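Local coordinates for protein STIV B116 (Sulfolobus turreted icosahedral virus, PDB 2J85) that probably binds DNA and belongs to a family of small proteins shared by diverse crenarchaeal viruses, at residues D52-L57 with L82-S87; F5-F10 with I46-H51. One frame throughout, in Å; residues are numbered along the deposited sequence.

Contact 1: D52-L57 with L82-S87; sequences DSTINL and LIIMIS
No ring or amide lies between Thr-54 and Leu-57 of the helix and Ile-84 and Ile-86 of the strand: the contact is methyl against methyl, with no faces or edges to match and no hydrogen bond across it. Outside the two segments, Phe-112 of strand 110-117 packs on Ile-84. Ile-84 meets the helix with both of its branches. Its CG2 lies 4.0 Å from CG2 of Thr-54, the two side chains sliding past each other in opposite directions, while its CD1 reaches Leu-57 CD2 at 3.7 Å. That reach comes from an extended chain, with CG1 anti to the backbone N (chi1 -177°). Leu-57 divides its own branches, since its other methyl, CD1, lies 4.3 Å from Ile-86 CD1. The same Ile-86 CD1 sits 4.2 Å from Thr-54 CG2, so it touches both helix residues at once. Leu-90 also packs on Leu-57. The helix segment crosses the strand segment at 111°, with the axes 11.0 Å apart, a spacing bridged by side chains alone. Residues three apart on the helix thus rest on residues two apart on the strand, the usual pattern of an alpha/beta layer in which helix 52-62 lies across one face of the mixed sheet.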
loop_
_atom_site.group_PDB
_atom_site.type_symbol
_atom_site.label_atom_id
_atom_site.label_comp_id
_atom_site.label_asym_id
_atom_site.label_seq_id
_atom_site.Cartn_x
_atom_site.Cartn_y
_atom_site.Cartn_z
ATOM N N ASP A 52 19.456 -1.107 -6.036
ATOM C CA ASP A 52 20.126 -1.018 -7.344
ATOM C C ASP A 52 19.392 -1.775 -8.461
ATOM O O ASP A 52 19.402 -1.335 -9.611
ATOM C CB ASP A 52 21.585 -1.519 -7.245
ATOM C CG ASP A 52 22.587 -0.402 -6.908
ATOM O OD1 ASP A 52 22.311 0.787 -7.197
ATOM O OD2 ASP A 52 23.678 -0.719 -6.376
ATOM N N SER A 53 18.754 -2.899 -8.134
ATOM C CA SER A 53 18.067 -3.706 -9.156
ATOM C C SER A 53 16.910 -2.920 -9.787
ATOM O O SER A 53 16.710 -2.952 -10.998
ATOM C CB SER A 53 17.541 -5.024 -8.571
ATOM O OG SER A 53 18.156 -5.320 -7.333
ATOM N N THR A 54 16.157 -2.221 -8.945
ATOM C CA THR A 54 15.019 -1.429 -9.387
ATOM C C THR A 54 15.517 -0.177 -10.088
ATOM O O THR A 54 15.012 0.195 -11.144
ATOM C CB THR A 54 14.122 -1.051 -8.201
ATOM O OG1 THR A 54 13.777 -2.239 -7.475
ATOM C CG2 THR A 54 12.848 -0.334 -8.678
ATOM N N ILE A 55 16.529 0.454 -9.503
ATOM C CA ILE A 55 17.217 1.579 -10.128
ATOM C C ILE A 55 17.763 1.250 -11.520
ATOM O O ILE A 55 17.560 2.009 -12.446
ATOM C CB ILE A 55 18.352 2.092 -9.208
ATOM C CG1 ILE A 55 17.751 2.889 -8.040
ATOM C CG2 ILE A 55 19.371 2.940 -9.991
ATOM C CD1 ILE A 55 16.981 4.153 -8.459
ATOM N N ASN A 56 18.451 0.125 -11.665
ATOM C CA ASN A 56 18.981 -0.277 -12.974
ATOM C C ASN A 56 17.864 -0.524 -13.987
ATOM O O ASN A 56 17.967 -0.102 -15.130
ATOM C CB ASN A 56 19.874 -1.521 -12.885
ATOM C CG ASN A 56 21.152 -1.300 -12.064
ATOM O OD1 ASN A 56 21.791 -2.270 -11.642
ATOM N ND2 ASN A 56 21.512 -0.041 -11.814
ATOM N N LEU A 57 16.800 -1.198 -13.568
ATOM C CA LEU A 57 15.615 -1.382 -14.423
ATOM C C LEU A 57 15.011 -0.048 -14.913
ATOM O O LEU A 57 14.674 0.108 -16.093
ATOM C CB LEU A 57 14.543 -2.161 -13.655
ATOM C CG LEU A 57 13.394 -2.750 -14.481
ATOM C CD1 LEU A 57 12.954 -4.086 -13.886
ATOM C CD2 LEU A 57 12.238 -1.789 -14.559
ATOM N N LEU A 82 5.290 8.899 -8.024
ATOM C CA LEU A 82 5.339 8.123 -9.276
ATOM C C LEU A 82 5.831 6.778 -8.854
ATOM O O LEU A 82 6.907 6.668 -8.253
ATOM C CB LEU A 82 6.329 8.723 -10.277
ATOM C CG LEU A 82 5.889 10.011 -10.941
ATOM C CD1 LEU A 82 7.090 10.775 -11.599
ATOM C CD2 LEU A 82 4.731 9.712 -11.937
ATOM N N ILE A 83 5.041 5.750 -9.122
ATOM C CA ILE A 83 5.290 4.451 -8.528
ATOM C C ILE A 83 5.560 3.377 -9.589
ATOM O O ILE A 83 4.850 3.294 -10.583
ATOM C CB ILE A 83 4.123 4.030 -7.595
ATOM C CG1 ILE A 83 3.774 5.196 -6.653
ATOM C CG2 ILE A 83 4.487 2.708 -6.859
ATOM C CD1 ILE A 83 2.782 4.903 -5.533
ATOM N N ILE A 84 6.610 2.578 -9.357
ATOM C CA ILE A 84 6.880 1.370 -10.142
ATOM C C ILE A 84 6.650 0.140 -9.246
ATOM O O ILE A 84 7.277 -0.005 -8.188
ATOM C CB ILE A 84 8.313 1.345 -10.751
ATOM C CG1 ILE A 84 8.507 0.083 -11.616
ATOM C CG2 ILE A 84 9.375 1.448 -9.664
ATOM C CD1 ILE A 84 9.878 -0.029 -12.323
HETATM N N MSE A 85 5.748 -0.737 -9.689
HETATM C CA MSE A 85 5.391 -1.924 -8.936
HETATM C C MSE A 85 5.878 -3.142 -9.694
HETATM O O MSE A 85 5.451 -3.388 -10.810
HETATM C CB MSE A 85 3.880 -2.005 -8.756
HETATM C CG MSE A 85 3.245 -0.747 -8.203
HETATM SE SE MSE A 85 2.583 -0.886 -6.378
HETATM C CE MSE A 85 4.289 -1.522 -5.635
ATOM N N ILE A 86 6.780 -3.895 -9.083
ATOM C CA ILE A 86 7.217 -5.172 -9.636
ATOM C C ILE A 86 6.630 -6.303 -8.787
ATOM O O ILE A 86 6.716 -6.258 -7.568
ATOM C CB ILE A 86 8.762 -5.249 -9.685
ATOM C CG1 ILE A 86 9.325 -3.990 -10.372
ATOM C CG2 ILE A 86 9.215 -6.503 -10.425
ATOM C CD1 ILE A 86 10.805 -3.753 -10.133
ATOM N N SER A 87 6.001 -7.285 -9.440
ATOM C CA SER A 87 5.520 -8.516 -8.764
ATOM C C SER A 87 6.692 -9.390 -8.268
ATOM O O SER A 87 6.879 -9.576 -7.059
ATOM C CB SER A 87 4.608 -9.377 -9.667
ATOM O OG SER A 87 4.249 -8.743 -10.879
#

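Contact 2: F5-F10 with I46-H51; sequences FLTNAF and INAIGH
Phe-5 and Leu-6 pair in parallel with Ile-46 and Asn-47 of strand 45-47, an outermost strand of the mixed sheet within this chain. Leu-6 is the side chain to follow. Its CB lies 4.0 Å from Ile-46 O, beside the bond made by its own backbone N. CG, anti to the backbone N (chi1 -179°), comes next and packs 3.6 Å from Ile-49 CD1, the two side chains meeting at a slant. At the tip, CD2 touches that same Ile-49 methyl and also Asn-47 OD1. Beyond these segments, Phe-32 and Leu-36 of helix 29-41 pack on Leu-6, burying it between sheet and helix.

On the opposite face of the sheet, Phe-5 and Ile-46 lie side by side and point the same way. Ring atoms CD2 and CE2 run along the isoleucine from CB to its end, and CE2 comes 3.8 Å from Ile-46 CD1.

The backbone grips Leu-6 at both ends of the residue: its N gives a hydrogen bond to Ile-46 O (2.9 Å, 164° at the hydrogen), and its O accepts from Ala-48 N at a more bent 145°. After that the segments part. Asn-47 makes an Asx turn, its OD1 accepting from Ile-49 N, two residues on, at 3.1 Å with the donor above the amide plane, while Ile-49 also packs on helix 52-62. Where the segments have separated, one water bridges them, accepting from Asn-8 N at 3.1 Å and donating to Ala-48 O at 2.6 Å.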
loop_
_atom_site.group_PDB
_atom_site.type_symbol
_atom_site.label_atom_id
_atom_site.label_comp_id
_atom_site.label_asym_id
_atom_site.label_seq_id
_atom_site.Cartn_x
_atom_site.Cartn_y
_atom_site.Cartn_z
ATOM N N PHE A 5 7.723 12.033 -5.226
ATOM C CA PHE A 5 8.495 10.888 -4.795
ATOM C C PHE A 5 8.481 9.755 -5.823
ATOM O O PHE A 5 7.418 9.344 -6.304
ATOM C CB PHE A 5 7.959 10.402 -3.455
ATOM C CG PHE A 5 8.097 11.416 -2.348
ATOM C CD1 PHE A 5 7.047 12.282 -2.041
ATOM C CD2 PHE A 5 9.267 11.510 -1.628
ATOM C CE1 PHE A 5 7.165 13.209 -1.006
ATOM C CE2 PHE A 5 9.392 12.436 -0.582
ATOM C CZ PHE A 5 8.355 13.285 -0.281
ATOM N N LEU A 6 9.665 9.257 -6.167
ATOM C CA LEU A 6 9.790 8.057 -6.965
ATOM C C LEU A 6 9.944 6.854 -6.027
ATOM O O LEU A 6 10.908 6.768 -5.265
ATOM C CB LEU A 6 10.999 8.164 -7.879
ATOM C CG LEU A 6 11.211 6.949 -8.780
ATOM C CD1 LEU A 6 10.034 6.859 -9.787
ATOM C CD2 LEU A 6 12.566 7.017 -9.465
ATOM N N THR A 7 8.988 5.928 -6.091
ATOM C CA THR A 7 8.935 4.792 -5.170
ATOM C C THR A 7 8.638 3.508 -5.928
ATOM O O THR A 7 8.024 3.530 -7.006
ATOM C CB THR A 7 7.819 4.955 -4.083
ATOM O OG1 THR A 7 6.538 4.846 -4.697
ATOM C CG2 THR A 7 7.888 6.289 -3.427
ATOM N N ASN A 8 9.061 2.396 -5.327
ATOM C CA ASN A 8 8.719 1.076 -5.822
ATOM C C ASN A 8 7.570 0.440 -5.042
ATOM O O ASN A 8 7.281 -0.735 -5.222
ATOM C CB ASN A 8 9.946 0.171 -5.834
ATOM C CG ASN A 8 10.380 -0.266 -4.457
ATOM O OD1 ASN A 8 9.725 0.017 -3.462
ATOM N ND2 ASN A 8 11.510 -0.959 -4.395
ATOM N N ALA A 9 6.918 1.240 -4.197
ATOM C CA ALA A 9 5.784 0.802 -3.403
ATOM C C ALA A 9 4.845 1.957 -3.081
ATOM O O ALA A 9 5.256 3.107 -3.076
ATOM C CB ALA A 9 6.287 0.150 -2.101
ATOM N N PHE A 10 3.579 1.647 -2.818
ATOM C CA PHE A 10 2.684 2.598 -2.169
ATOM C C PHE A 10 2.172 2.023 -0.849
ATOM O O PHE A 10 1.697 0.884 -0.787
ATOM C CB PHE A 10 1.475 3.000 -3.010
ATOM C CG PHE A 10 0.572 3.967 -2.291
ATOM C CD1 PHE A 10 1.030 5.218 -1.950
ATOM C CD2 PHE A 10 -0.672 3.580 -1.852
ATOM C CE1 PHE A 10 0.244 6.086 -1.239
ATOM C CE2 PHE A 10 -1.477 4.451 -1.121
ATOM C CZ PHE A 10 -1.020 5.697 -0.816
ATOM N N ILE A 46 11.968 13.623 -5.831
ATOM C CA ILE A 46 12.788 13.027 -4.794
ATOM C C ILE A 46 12.767 11.540 -5.058
ATOM O O ILE A 46 11.713 10.936 -5.077
ATOM C CB ILE A 46 12.237 13.324 -3.412
ATOM C CG1 ILE A 46 12.232 14.841 -3.161
ATOM C CG2 ILE A 46 13.056 12.591 -2.313
ATOM C CD1 ILE A 46 11.759 15.207 -1.736
ATOM N N ASN A 47 13.934 10.964 -5.281
ATOM C CA ASN A 47 14.100 9.544 -5.555
ATOM C C ASN A 47 14.180 8.781 -4.249
ATOM O O ASN A 47 15.053 9.043 -3.431
ATOM C CB ASN A 47 15.395 9.314 -6.348
ATOM C CG ASN A 47 15.708 7.853 -6.552
ATOM O OD1 ASN A 47 14.802 7.011 -6.649
ATOM N ND2 ASN A 47 17.005 7.535 -6.626
ATOM N N ALA A 48 13.271 7.835 -4.069
ATOM C CA ALA A 48 13.193 7.024 -2.853
ATOM C C ALA A 48 13.259 5.529 -3.182
ATOM O O ALA A 48 12.770 4.708 -2.421
ATOM C CB ALA A 48 11.896 7.346 -2.100
ATOM N N ILE A 49 13.825 5.173 -4.328
ATOM C CA ILE A 49 14.052 3.769 -4.650
ATOM C C ILE A 49 15.398 3.398 -4.072
ATOM O O ILE A 49 16.446 3.921 -4.503
ATOM C CB ILE A 49 13.995 3.499 -6.158
ATOM C CG1 ILE A 49 12.523 3.523 -6.620
ATOM C CG2 ILE A 49 14.627 2.147 -6.482
ATOM C CD1 ILE A 49 12.346 3.604 -8.089
ATOM N N GLY A 50 15.353 2.517 -3.072
ATOM C CA GLY A 50 16.522 2.154 -2.277
ATOM C C GLY A 50 17.410 1.044 -2.823
ATOM O O GLY A 50 18.502 0.838 -2.306
ATOM N N HIS A 51 16.963 0.330 -3.857
ATOM C CA HIS A 51 17.715 -0.829 -4.375
ATOM C C HIS A 51 18.215 -0.668 -5.816
ATOM O O HIS A 51 17.496 -0.180 -6.691
ATOM C CB HIS A 51 16.863 -2.087 -4.261
ATOM C CG HIS A 51 16.462 -2.400 -2.854
ATOM N ND1 HIS A 51 17.314 -3.010 -1.957
ATOM C CD2 HIS A 51 15.313 -2.155 -2.178
ATOM C CE1 HIS A 51 16.701 -3.139 -0.794
ATOM N NE2 HIS A 51 15.487 -2.629 -0.902
HETATM O O HOH W 1 10.654 3.231 -2.787
#

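The two contacts follow each other along the chain and share one sheet, their centres about 8 Å apart. Strand 4-7, from contact 2, lies between strands 45-47 and 80-86, so the path from 45-47 through helix 52-62 to 80-86 is a beta-alpha-beta crossover that passes over one intervening strand. The two contacts are joined directly by probable backbone hydrogen bonds, Leu-82 N to Phe-5 O at 2.8 Å and Ile-84 N to Thr-7 O at 2.9 Å. Ile-49 of contact 2 touches both Thr-54 and Ile-84 of contact 1, making one continuous core. His-51, at the N-cap position, leads straight into the helix of contact 1.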